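Long-range contacts in beta-lactamase (Klebsiella pneumoniae, PDB 6K9T), which probably hydrolyses beta-lactam antibiotics to substituted beta-amino acids, as a class C serine beta-lactamase: residues A[71-76]-A[228-233]; A[153-158]-A[299-304]; A[320-325]-A[350-355]. All blocks are in the same frame, centred on the assembly; numbering follows the deposited sequence.

Contact 1. Residues A[71-76]-A[228-233]; sequences SLSKTF and YGIKTT. With CEF (CEFOTAXIME, C3' cleaved, open, bound form), chain B.
Ser73, inside the SxxK motif of a class C beta-lactamase, Ser71 to Lys74, meets Ile230 at the start of helix 73-86. The backbone N of Ile230 donates to Ser73 OG at 2.9 Å in a nearly straight bond (165°). The same hydroxyl is bonded to Gly70 O, so this buried group has two partners, which fix its rotation. Lying beside its own backbone N (chi1 -56°), OG faces the turn 228-230, and Ile230 CB packs 3.3 Å from Ser73 OG. Ile230 CG1 also touches the helix one turn on, 4.3 Å from Phe76 CD1, where the ring of Phe76 goes on to stack with Tyr240. Tyr228 joins through its backbone, its C atom 3.3 Å from Ser73 OG, while its ring swings away to the ligand. One ring face takes the methoxy carbon C11 of opened cefotaxime, 3.3 Å above the plane and over its centre; Tyr228 OH is tied to Glu221 N. Ser71 carries the acyl group, its OG bonded covalently to C8. Ser71 N donates to acyl oxygen O3 at 2.8 Å, a bent bond (132°) that forms an oxyanion hole together with Ser324 N.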
loop_
_atom_site.group_PDB
_atom_site.type_symbol
_atom_site.label_atom_id
_atom_site.label_comp_id
_atom_site.label_asym_id
_atom_site.label_seq_id
_atom_site.Cartn_x
_atom_site.Cartn_y
_atom_site.Cartn_z
ATOM N N SER A 71 5.542 -0.397 -0.959
ATOM C CA SER A 71 4.539 -1.380 -0.585
ATOM C C SER A 71 3.115 -0.893 -0.497
ATOM O O SER A 71 2.194 -1.685 -0.312
ATOM C CB SER A 71 4.923 -2.002 0.733
ATOM O OG SER A 71 6.067 -2.846 0.607
ATOM N N LEU A 72 2.900 0.415 -0.658
ATOM C CA LEU A 72 1.477 0.827 -0.838
ATOM C C LEU A 72 0.897 0.177 -2.085
ATOM O O LEU A 72 -0.328 -0.039 -2.160
ATOM C CB LEU A 72 1.288 2.338 -0.963
ATOM C CG LEU A 72 1.187 3.187 0.310
ATOM C CD1 LEU A 72 2.124 2.852 1.370
ATOM C CD2 LEU A 72 1.176 4.656 -0.013
ATOM N N SER A 73 1.788 -0.204 -3.024
ATOM C CA SER A 73 1.395 -0.910 -4.244
ATOM C C SER A 73 0.615 -2.194 -3.923
ATOM O O SER A 73 -0.195 -2.607 -4.725
ATOM C CB SER A 73 2.648 -1.261 -5.079
ATOM O OG SER A 73 3.402 -0.083 -5.361
ATOM N N LYS A 74 0.844 -2.830 -2.766
ATOM C CA LYS A 74 0.156 -4.074 -2.423
ATOM C C LYS A 74 -1.343 -3.845 -2.337
ATOM O O LYS A 74 -2.139 -4.783 -2.603
ATOM C CB LYS A 74 0.716 -4.649 -1.102
ATOM C CG LYS A 74 2.227 -4.988 -1.164
ATOM C CD LYS A 74 2.517 -5.910 0.005
ATOM C CE LYS A 74 3.930 -6.528 -0.086
ATOM N NZ LYS A 74 4.954 -5.499 0.343
ATOM N N THR A 75 -1.776 -2.670 -1.888
ATOM C CA THR A 75 -3.200 -2.456 -1.776
ATOM C C THR A 75 -3.874 -2.388 -3.129
ATOM O O THR A 75 -5.078 -2.714 -3.196
ATOM C CB THR A 75 -3.542 -1.195 -0.926
ATOM O OG1 THR A 75 -3.122 -0.011 -1.611
ATOM C CG2 THR A 75 -2.838 -1.193 0.412
ATOM N N PHE A 76 -3.132 -2.036 -4.181
ATOM C CA PHE A 76 -3.756 -2.056 -5.498
ATOM C C PHE A 76 -3.921 -3.481 -6.022
ATOM O O PHE A 76 -4.927 -3.776 -6.628
ATOM C CB PHE A 76 -2.952 -1.182 -6.519
ATOM C CG PHE A 76 -2.939 0.277 -6.143
ATOM C CD1 PHE A 76 -2.073 0.765 -5.190
ATOM C CD2 PHE A 76 -3.879 1.116 -6.651
ATOM C CE1 PHE A 76 -2.073 2.054 -4.777
ATOM C CE2 PHE A 76 -3.907 2.468 -6.244
ATOM C CZ PHE A 76 -2.983 2.921 -5.281
ATOM N N TYR A 228 5.589 -3.481 -5.291
ATOM C CA TYR A 228 6.266 -2.225 -4.992
ATOM C C TYR A 228 6.340 -1.300 -6.199
ATOM O O TYR A 228 7.143 -0.358 -6.156
ATOM C CB TYR A 228 7.697 -2.483 -4.398
ATOM C CG TYR A 228 8.592 -3.359 -5.287
ATOM C CD1 TYR A 228 9.214 -2.835 -6.421
ATOM C CD2 TYR A 228 8.806 -4.714 -4.976
ATOM C CE1 TYR A 228 10.034 -3.649 -7.254
ATOM C CE2 TYR A 228 9.594 -5.517 -5.798
ATOM C CZ TYR A 228 10.186 -4.973 -6.929
ATOM O OH TYR A 228 10.957 -5.767 -7.793
ATOM N N GLY A 229 5.510 -1.495 -7.231
ATOM C CA GLY A 229 5.764 -0.775 -8.512
ATOM C C GLY A 229 5.118 0.601 -8.727
ATOM O O GLY A 229 5.422 1.240 -9.739
ATOM N N ILE A 230 4.217 1.047 -7.873
ATOM C CA ILE A 230 3.415 2.243 -8.180
ATOM C C ILE A 230 4.195 3.531 -7.934
ATOM O O ILE A 230 4.911 3.681 -6.916
ATOM C CB ILE A 230 2.137 2.267 -7.366
ATOM C CG1 ILE A 230 1.264 1.107 -7.823
ATOM C CG2 ILE A 230 1.346 3.615 -7.478
ATOM C CD1 ILE A 230 0.480 1.486 -9.141
ATOM N N LYS A 231 4.109 4.462 -8.900
ATOM C CA LYS A 231 4.589 5.861 -8.764
ATOM C C LYS A 231 3.364 6.718 -8.850
ATOM O O LYS A 231 2.547 6.537 -9.744
ATOM C CB LYS A 231 5.551 6.239 -9.898
ATOM C CG LYS A 231 6.950 5.776 -9.745
ATOM C CD LYS A 231 7.172 4.367 -9.799
ATOM C CE LYS A 231 6.889 3.730 -11.080
ATOM N NZ LYS A 231 7.586 2.276 -11.230
ATOM N N THR A 232 3.196 7.694 -7.944
ATOM C CA THR A 232 1.976 8.499 -7.944
ATOM C C THR A 232 2.170 9.840 -7.277
ATOM O O THR A 232 3.200 10.076 -6.645
ATOM C CB THR A 232 0.853 7.743 -7.174
ATOM O OG1 THR A 232 -0.423 8.408 -7.233
ATOM C CG2 THR A 232 1.256 7.507 -5.800
ATOM N N THR A 233 1.210 10.725 -7.463
ATOM C CA THR A 233 1.188 12.018 -6.727
ATOM C C THR A 233 0.419 11.847 -5.414
ATOM O O THR A 233 -0.401 10.921 -5.236
ATOM C CB THR A 233 0.497 13.104 -7.536
ATOM O OG1 THR A 233 -0.873 12.732 -7.744
ATOM C CG2 THR A 233 1.189 13.294 -8.885
HETATM S S1 CEF B . 9.794 -4.867 2.692
HETATM C C1 CEF B . 9.704 -4.968 4.383
HETATM C C2 CEF B . 10.103 -3.681 5.165
HETATM C C3 CEF B . 10.395 -3.590 6.515
HETATM C C4 CEF B . 9.744 -2.337 4.300
HETATM C C5 CEF B . 9.934 -0.940 4.826
HETATM O O1 CEF B . 10.950 -0.597 5.510
HETATM O O2 CEF B . 9.001 -0.143 4.562
HETATM N N1 CEF B . 9.127 -2.388 2.971
HETATM C C6 CEF B . 8.686 -3.649 2.432
HETATM C C7 CEF B . 8.422 -3.319 0.925
HETATM C C8 CEF B . 7.283 -2.387 1.013
HETATM O O3 CEF B . 7.433 -1.164 0.972
HETATM N N2 CEF B . 9.529 -2.641 0.356
HETATM C C9 CEF B . 10.474 -3.417 -0.331
HETATM O O4 CEF B . 10.289 -4.615 -0.457
HETATM C C10 CEF B . 11.686 -2.698 -0.835
HETATM N N3 CEF B . 12.028 -2.583 -2.074
HETATM O O5 CEF B . 11.315 -3.152 -3.051
HETATM C C11 CEF B . 11.802 -2.551 -4.254
HETATM C C12 CEF B . 12.480 -2.015 0.249
HETATM C C13 CEF B . 12.150 -1.836 1.647
HETATM S S2 CEF B . 13.341 -1.043 2.297
HETATM C C14 CEF B . 14.345 -0.775 1.108
HETATM N N4 CEF B . 15.567 -0.084 1.212
HETATM N N5 CEF B . 13.847 -1.348 -0.094
#

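Contact 2. Residues A[153-158]-A[299-304]; sequences HRVYSN and MTKSVA. With CEF (CEFOTAXIME, C3' cleaved, open, bound form), chain B.
His153 lies against Lys301, its ring atom CD2 3.7 Å from Lys301 CD, and pairs with Val303 as an antiparallel non-hydrogen-bonded pair whose side chains diverge. Arg154 and Ser302 form the hydrogen-bonded pair: Arg154 N donates to Ser302 O at 2.8 Å, and Ser302 N returns a bond to Arg154 O at 3.0 Å. Both side chains leave on one face. In Arg154 CG is anti to the backbone N (chi1 178°) and the chain runs extended to NE, carrying the guanidinium away from Ser302 to a salt bridge with Glu280 and a bond to Gln275. A water in the guanidinium plane takes a bond from Arg154 NH1 at 3.0 Å. This water O is also 2.7 Å from Ser302 OG, which bonds Ser270 too, and it reaches Arg154 O. Val155 sets CG2 3.7 Å from Lys301 CG; the lysine's NZ continues to a salt bridge with Asp148. At Tyr156 the strands have parted, and its N donates to a second water that also contacts Thr300 O. Tyr156 OH bonds Lys74 and Lys321. Ser157 N-caps helix 158-171, and Asn158 ND2 holds cefotaxime O4 at 3.0 Å (172°) while its OD1 takes Lys74. Strand 153-154 is one of the two outer strands of the large antiparallel sheet, edging strand 302-311, with strand 266-270 beyond and Phe268 against Ala304.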
loop_
_atom_site.group_PDB
_atom_site.type_symbol
_atom_site.label_atom_id
_atom_site.label_comp_id
_atom_site.label_asym_id
_atom_site.label_seq_id
_atom_site.Cartn_x
_atom_site.Cartn_y
_atom_site.Cartn_z
ATOM N N HIS A 153 0.294 -18.666 10.619
ATOM C CA HIS A 153 1.220 -17.585 10.955
ATOM C C HIS A 153 1.186 -16.497 9.922
ATOM O O HIS A 153 0.787 -16.750 8.773
ATOM C CB HIS A 153 2.644 -18.129 11.060
ATOM C CG HIS A 153 2.853 -19.025 12.246
ATOM N ND1 HIS A 153 2.455 -20.347 12.267
ATOM C CD2 HIS A 153 3.450 -18.782 13.434
ATOM C CE1 HIS A 153 2.787 -20.884 13.437
ATOM N NE2 HIS A 153 3.394 -19.962 14.168
ATOM N N ARG A 154 1.541 -15.302 10.346
ATOM C CA ARG A 154 1.615 -14.162 9.443
ATOM C C ARG A 154 3.091 -13.896 9.185
ATOM O O ARG A 154 3.896 -13.653 10.134
ATOM C CB ARG A 154 0.895 -12.949 10.063
ATOM C CG ARG A 154 1.001 -11.713 9.146
ATOM C CD ARG A 154 0.308 -10.540 9.820
ATOM N NE ARG A 154 0.237 -9.360 8.945
ATOM C CZ ARG A 154 1.182 -8.455 8.781
ATOM N NH1 ARG A 154 2.380 -8.606 9.360
ATOM N NH2 ARG A 154 0.959 -7.408 8.004
ATOM N N VAL A 155 3.464 -13.908 7.901
ATOM C CA VAL A 155 4.791 -13.517 7.431
ATOM C C VAL A 155 4.571 -12.539 6.266
ATOM O O VAL A 155 4.163 -12.980 5.196
ATOM C CB VAL A 155 5.635 -14.719 6.999
ATOM C CG1 VAL A 155 6.987 -14.267 6.408
ATOM C CG2 VAL A 155 5.870 -15.680 8.180
ATOM N N TYR A 156 4.848 -11.280 6.487
ATOM C CA TYR A 156 4.663 -10.310 5.396
ATOM C C TYR A 156 5.475 -10.736 4.195
ATOM O O TYR A 156 6.669 -11.084 4.353
ATOM C CB TYR A 156 5.072 -8.927 5.869
ATOM C CG TYR A 156 4.742 -7.810 4.963
ATOM C CD1 TYR A 156 5.515 -7.550 3.850
ATOM C CD2 TYR A 156 3.709 -6.951 5.260
ATOM C CE1 TYR A 156 5.278 -6.430 3.031
ATOM C CE2 TYR A 156 3.462 -5.828 4.432
ATOM C CZ TYR A 156 4.245 -5.611 3.335
ATOM O OH TYR A 156 4.071 -4.463 2.558
ATOM N N SER A 157 4.873 -10.734 2.981
ATOM C CA SER A 157 5.552 -11.306 1.835
ATOM C C SER A 157 5.335 -10.534 0.542
ATOM O O SER A 157 4.188 -10.396 0.081
ATOM C CB SER A 157 5.130 -12.789 1.653
ATOM O OG SER A 157 5.809 -13.318 0.490
ATOM N N ASN A 158 6.432 -10.121 -0.107
ATOM C CA ASN A 158 6.322 -9.587 -1.472
ATOM C C ASN A 158 5.958 -10.676 -2.464
ATOM O O ASN A 158 5.292 -10.410 -3.452
ATOM C CB ASN A 158 7.661 -8.969 -1.937
ATOM C CG ASN A 158 7.976 -7.646 -1.294
ATOM O OD1 ASN A 158 7.090 -6.912 -0.850
ATOM N ND2 ASN A 158 9.254 -7.260 -1.357
ATOM N N MET A 299 8.964 -7.861 9.338
ATOM C CA MET A 299 10.102 -8.723 9.050
ATOM C C MET A 299 10.134 -9.934 9.918
ATOM O O MET A 299 11.062 -10.769 9.733
ATOM C CB MET A 299 11.439 -7.965 9.171
ATOM C CG MET A 299 11.597 -6.963 8.039
ATOM S SD MET A 299 13.189 -6.173 8.208
ATOM C CE MET A 299 13.012 -5.135 9.631
ATOM N N THR A 300 9.227 -10.070 10.854
ATOM C CA THR A 300 9.197 -11.266 11.706
ATOM C C THR A 300 7.891 -12.053 11.548
ATOM O O THR A 300 6.859 -11.512 11.186
ATOM C CB THR A 300 9.353 -10.857 13.157
ATOM O OG1 THR A 300 8.315 -9.926 13.478
ATOM C CG2 THR A 300 10.749 -10.204 13.343
ATOM N N LYS A 301 7.943 -13.321 11.870
ATOM C CA LYS A 301 6.763 -14.192 11.894
ATOM C C LYS A 301 5.961 -13.945 13.162
ATOM O O LYS A 301 6.532 -13.763 14.262
ATOM C CB LYS A 301 7.201 -15.653 11.801
ATOM C CG LYS A 301 6.060 -16.603 11.745
ATOM C CD LYS A 301 6.611 -18.049 11.755
ATOM C CE LYS A 301 7.004 -18.554 10.434
ATOM N NZ LYS A 301 7.642 -19.942 10.727
ATOM N N SER A 302 4.645 -13.921 13.033
ATOM C CA SER A 302 3.754 -13.836 14.219
ATOM C C SER A 302 2.626 -14.881 14.077
ATOM O O SER A 302 2.340 -15.386 12.989
ATOM C CB SER A 302 3.201 -12.411 14.396
ATOM O OG SER A 302 2.484 -12.008 13.198
ATOM N N VAL A 303 1.984 -15.242 15.188
ATOM C CA VAL A 303 0.834 -16.136 15.159
ATOM C C VAL A 303 -0.348 -15.414 14.536
ATOM O O VAL A 303 -0.518 -14.217 14.786
ATOM C CB VAL A 303 0.513 -16.592 16.576
ATOM C CG1 VAL A 303 -0.879 -17.235 16.615
ATOM C CG2 VAL A 303 1.626 -17.522 17.020
ATOM N N ALA A 304 -1.106 -16.087 13.656
ATOM C CA ALA A 304 -2.289 -15.483 13.036
ATOM C C ALA A 304 -3.484 -16.286 13.471
ATOM O O ALA A 304 -3.473 -17.541 13.426
ATOM C CB ALA A 304 -2.155 -15.525 11.511
HETATM S S1 CEF B . 9.794 -4.867 2.692
HETATM C C1 CEF B . 9.704 -4.968 4.383
HETATM C C2 CEF B . 10.103 -3.681 5.165
HETATM C C3 CEF B . 10.395 -3.590 6.515
HETATM C C4 CEF B . 9.744 -2.337 4.300
HETATM C C5 CEF B . 9.934 -0.940 4.826
HETATM O O1 CEF B . 10.950 -0.597 5.510
HETATM O O2 CEF B . 9.001 -0.143 4.562
HETATM N N1 CEF B . 9.127 -2.388 2.971
HETATM C C6 CEF B . 8.686 -3.649 2.432
HETATM C C7 CEF B . 8.422 -3.319 0.925
HETATM C C8 CEF B . 7.283 -2.387 1.013
HETATM O O3 CEF B . 7.433 -1.164 0.972
HETATM N N2 CEF B . 9.529 -2.641 0.356
HETATM C C9 CEF B . 10.474 -3.417 -0.331
HETATM O O4 CEF B . 10.289 -4.615 -0.457
HETATM C C10 CEF B . 11.686 -2.698 -0.835
HETATM N N3 CEF B . 12.028 -2.583 -2.074
HETATM O O5 CEF B . 11.315 -3.152 -3.051
HETATM C C11 CEF B . 11.802 -2.551 -4.254
HETATM C C12 CEF B . 12.480 -2.015 0.249
HETATM C C13 CEF B . 12.150 -1.836 1.647
HETATM S S2 CEF B . 13.341 -1.043 2.297
HETATM C C14 CEF B . 14.345 -0.775 1.108
HETATM N N4 CEF B . 15.567 -0.084 1.212
HETATM N N5 CEF B . 13.847 -1.348 -0.094
HETATM O O HOH W 1 3.506 -10.666 11.149
HETATM O O HOH W 2 5.755 -10.368 9.037
#

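Contact 3. Residues A[320-325]-A[350-355]; sequences NKTGST and YSIDQR. With CEF (CEFOTAXIME, C3' cleaved, open, bound form), chain B.
The guanidinium of Arg355 meets Ser324 edge-on, with Ser324 OG in its plane, while one of its faces takes Ile352 CG1, 3.7 Å above the plane and over its centre. Gly323 N and Tyr350 C also lie in plane at its edges. The ring of Tyr350, the other flat group, has Arg355 NE over the centre of one face, 4.2 Å above it. Arg355 grips Ser324 end-on: both nitrogens give to a single atom, NH2 at 2.9 Å and NH1 at 3.0 Å from Ser324 OG. Side-on it grips its own turn, NH2 reaching Tyr350 O at 2.8 Å and NE bonding the same oxygen, so the flat group is fixed from two edges. NH1 also makes a weak bond to Gly323 O and a further one to Ala330 O.

Accepting from these two N-H groups, Ser324 OG turns its own proton to the ligand carboxylate, 2.6 Å from CEF O2. Arg355 is therefore a second-shell residue, and its charge would probably steady that carboxylate. The backbone joins in: Ser324 N donates to acyl oxygen O3 at 2.8 Å (167°), and ligand N2 donates to Ser324 O, the strand-like docking that the K(T/S)G-type motif Lys321-Thr322-Gly323 leads into. Lys321 NZ turns to Thr322 O. Two residues before Ser324, Thr322 crosses Ile352 at about a right angle, with Thr322 CG2 3.7 Å from Ile352 CG2; Ile352 CD1 touches carboxylate oxygen O2.

Strand 317-325 runs between strands 280-283 and 328-335 of the large sheet. Helix 352-365 begins beside residues 322-324 of the strand, with Tyr350 and Gln354 leaning on helix 11-30 and Asp353 touching helix 288-294.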
loop_
_atom_site.group_PDB
_atom_site.type_symbol
_atom_site.label_atom_id
_atom_site.label_comp_id
_atom_site.label_asym_id
_atom_site.label_seq_id
_atom_site.Cartn_x
_atom_site.Cartn_y
_atom_site.Cartn_z
ATOM N N ASN A 320 -4.459 1.457 7.656
ATOM C CA ASN A 320 -3.161 2.031 7.221
ATOM C C ASN A 320 -2.304 1.074 6.448
ATOM O O ASN A 320 -2.575 -0.149 6.393
ATOM C CB ASN A 320 -2.388 2.622 8.438
ATOM C CG ASN A 320 -1.832 1.600 9.428
ATOM O OD1 ASN A 320 -2.073 0.371 9.396
ATOM N ND2 ASN A 320 -1.128 2.139 10.371
ATOM N N LYS A 321 -1.324 1.687 5.752
ATOM C CA LYS A 321 -0.301 0.899 5.040
ATOM C C LYS A 321 0.952 1.760 4.932
ATOM O O LYS A 321 0.901 2.973 4.671
ATOM C CB LYS A 321 -0.791 0.495 3.632
ATOM C CG LYS A 321 0.069 -0.490 2.868
ATOM C CD LYS A 321 -0.015 -1.883 3.435
ATOM C CE LYS A 321 1.134 -2.792 2.855
ATOM N NZ LYS A 321 2.501 -2.466 3.481
ATOM N N THR A 322 2.103 1.110 5.115
ATOM C CA THR A 322 3.426 1.747 4.901
ATOM C C THR A 322 4.041 1.298 3.592
ATOM O O THR A 322 3.684 0.223 3.074
ATOM C CB THR A 322 4.401 1.407 6.013
ATOM O OG1 THR A 322 4.489 -0.019 6.147
ATOM C CG2 THR A 322 3.976 2.030 7.333
ATOM N N GLY A 323 4.921 2.123 3.020
ATOM C CA GLY A 323 5.689 1.597 1.898
ATOM C C GLY A 323 7.041 2.251 1.873
ATOM O O GLY A 323 7.219 3.418 2.235
ATOM N N SER A 324 8.040 1.536 1.380
ATOM C CA SER A 324 9.396 2.098 1.238
ATOM C C SER A 324 10.089 1.493 0.043
ATOM O O SER A 324 9.799 0.364 -0.342
ATOM C CB SER A 324 10.261 1.838 2.450
ATOM O OG SER A 324 9.595 2.265 3.659
ATOM N N THR A 325 10.993 2.256 -0.546
ATOM C CA THR A 325 11.972 1.712 -1.497
ATOM C C THR A 325 13.319 2.221 -1.081
ATOM O O THR A 325 13.427 2.914 -0.086
ATOM C CB THR A 325 11.695 2.139 -2.903
ATOM O OG1 THR A 325 11.815 3.565 -3.029
ATOM C CG2 THR A 325 10.268 1.721 -3.337
ATOM N N TYR A 350 12.820 7.083 5.608
ATOM C CA TYR A 350 13.100 7.403 7.020
ATOM C C TYR A 350 12.205 6.522 7.879
ATOM O O TYR A 350 11.216 5.940 7.369
ATOM C CB TYR A 350 12.889 8.919 7.330
ATOM C CG TYR A 350 11.461 9.364 7.154
ATOM C CD1 TYR A 350 10.893 9.533 5.905
ATOM C CD2 TYR A 350 10.657 9.557 8.263
ATOM C CE1 TYR A 350 9.582 9.906 5.750
ATOM C CE2 TYR A 350 9.363 9.958 8.128
ATOM C CZ TYR A 350 8.797 10.123 6.835
ATOM O OH TYR A 350 7.476 10.434 6.706
ATOM N N SER A 351 12.507 6.391 9.158
ATOM C CA SER A 351 11.893 5.308 9.913
ATOM C C SER A 351 10.364 5.401 10.049
ATOM O O SER A 351 9.739 6.467 10.162
ATOM C CB SER A 351 12.553 5.171 11.275
ATOM O OG SER A 351 12.268 6.256 12.084
ATOM N N ILE A 352 9.777 4.201 9.962
ATOM C CA ILE A 352 8.318 4.098 10.001
ATOM C C ILE A 352 7.724 4.623 11.303
ATOM O O ILE A 352 6.659 5.241 11.292
ATOM C CB ILE A 352 7.912 2.644 9.743
ATOM C CG1 ILE A 352 8.163 2.323 8.260
ATOM C CG2 ILE A 352 6.433 2.326 10.149
ATOM C CD1 ILE A 352 7.944 0.871 7.902
ATOM N N ASP A 353 8.448 4.497 12.428
ATOM C CA ASP A 353 7.879 5.005 13.697
ATOM C C ASP A 353 7.647 6.516 13.595
ATOM O O ASP A 353 6.675 7.033 14.168
ATOM C CB ASP A 353 8.793 4.658 14.881
ATOM C CG ASP A 353 10.030 5.482 14.886
ATOM O OD1 ASP A 353 10.814 5.272 13.947
ATOM O OD2 ASP A 353 10.191 6.366 15.777
ATOM N N GLN A 354 8.530 7.222 12.876
ATOM C CA GLN A 354 8.323 8.656 12.691
ATOM C C GLN A 354 7.158 9.000 11.786
ATOM O O GLN A 354 6.437 9.948 12.039
ATOM C CB GLN A 354 9.607 9.314 12.146
ATOM C CG GLN A 354 10.828 9.160 13.115
ATOM C CD GLN A 354 12.021 9.889 12.531
ATOM O OE1 GLN A 354 12.105 11.127 12.618
ATOM N NE2 GLN A 354 12.910 9.145 11.884
ATOM N N ARG A 355 6.954 8.187 10.734
ATOM C CA ARG A 355 5.839 8.431 9.813
ATOM C C ARG A 355 4.562 8.298 10.593
ATOM O O ARG A 355 3.658 9.141 10.491
ATOM C CB ARG A 355 5.842 7.420 8.644
ATOM C CG ARG A 355 7.145 7.270 7.946
ATOM C CD ARG A 355 6.974 6.322 6.746
ATOM N NE ARG A 355 8.315 5.866 6.417
ATOM C CZ ARG A 355 8.609 4.898 5.575
ATOM N NH1 ARG A 355 7.669 4.239 4.950
ATOM N NH2 ARG A 355 9.904 4.579 5.367
HETATM S S1 CEF B . 9.794 -4.867 2.692
HETATM C C1 CEF B . 9.704 -4.968 4.383
HETATM C C2 CEF B . 10.103 -3.681 5.165
HETATM C C3 CEF B . 10.395 -3.590 6.515
HETATM C C4 CEF B . 9.744 -2.337 4.300
HETATM C C5 CEF B . 9.934 -0.940 4.826
HETATM O O1 CEF B . 10.950 -0.597 5.510
HETATM O O2 CEF B . 9.001 -0.143 4.562
HETATM N N1 CEF B . 9.127 -2.388 2.971
HETATM C C6 CEF B . 8.686 -3.649 2.432
HETATM C C7 CEF B . 8.422 -3.319 0.925
HETATM C C8 CEF B . 7.283 -2.387 1.013
HETATM O O3 CEF B . 7.433 -1.164 0.972
HETATM N N2 CEF B . 9.529 -2.641 0.356
HETATM C C9 CEF B . 10.474 -3.417 -0.331
HETATM O O4 CEF B . 10.289 -4.615 -0.457
HETATM C C10 CEF B . 11.686 -2.698 -0.835
HETATM N N3 CEF B . 12.028 -2.583 -2.074
HETATM O O5 CEF B . 11.315 -3.152 -3.051
HETATM C C11 CEF B . 11.802 -2.551 -4.254
HETATM C C12 CEF B . 12.480 -2.015 0.249
HETATM C C13 CEF B . 12.150 -1.836 1.647
HETATM S S2 CEF B . 13.341 -1.043 2.297
HETATM C C14 CEF B . 14.345 -0.775 1.108
HETATM N N4 CEF B . 15.567 -0.084 1.212
HETATM N N5 CEF B . 13.847 -1.348 -0.094
#

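How the contacts relate
Contacts 1 and 3 are buried and contact 2 only partly so, its Lys301 side standing at the surface, yet all three touch the acylated cefotaxime. Contacts 2 and 3 share the large sheet: contact 2 pairs two strands at its edge, and contact 3 sets a helix start against an inner strand. Contact 1 joins the start of helix 73-86 to the loop leading into the short three-stranded sheet. Chemistry follows place: one serine hydroxyl and apolar packing in contact 1, paired strands and waters in contact 2, an arginine network in contact 3. Tyr156 OH of contact 2 lies 2.6 Å from Lys74 NZ of contact 1 and 2.7 Å from Lys321 NZ of contact 3.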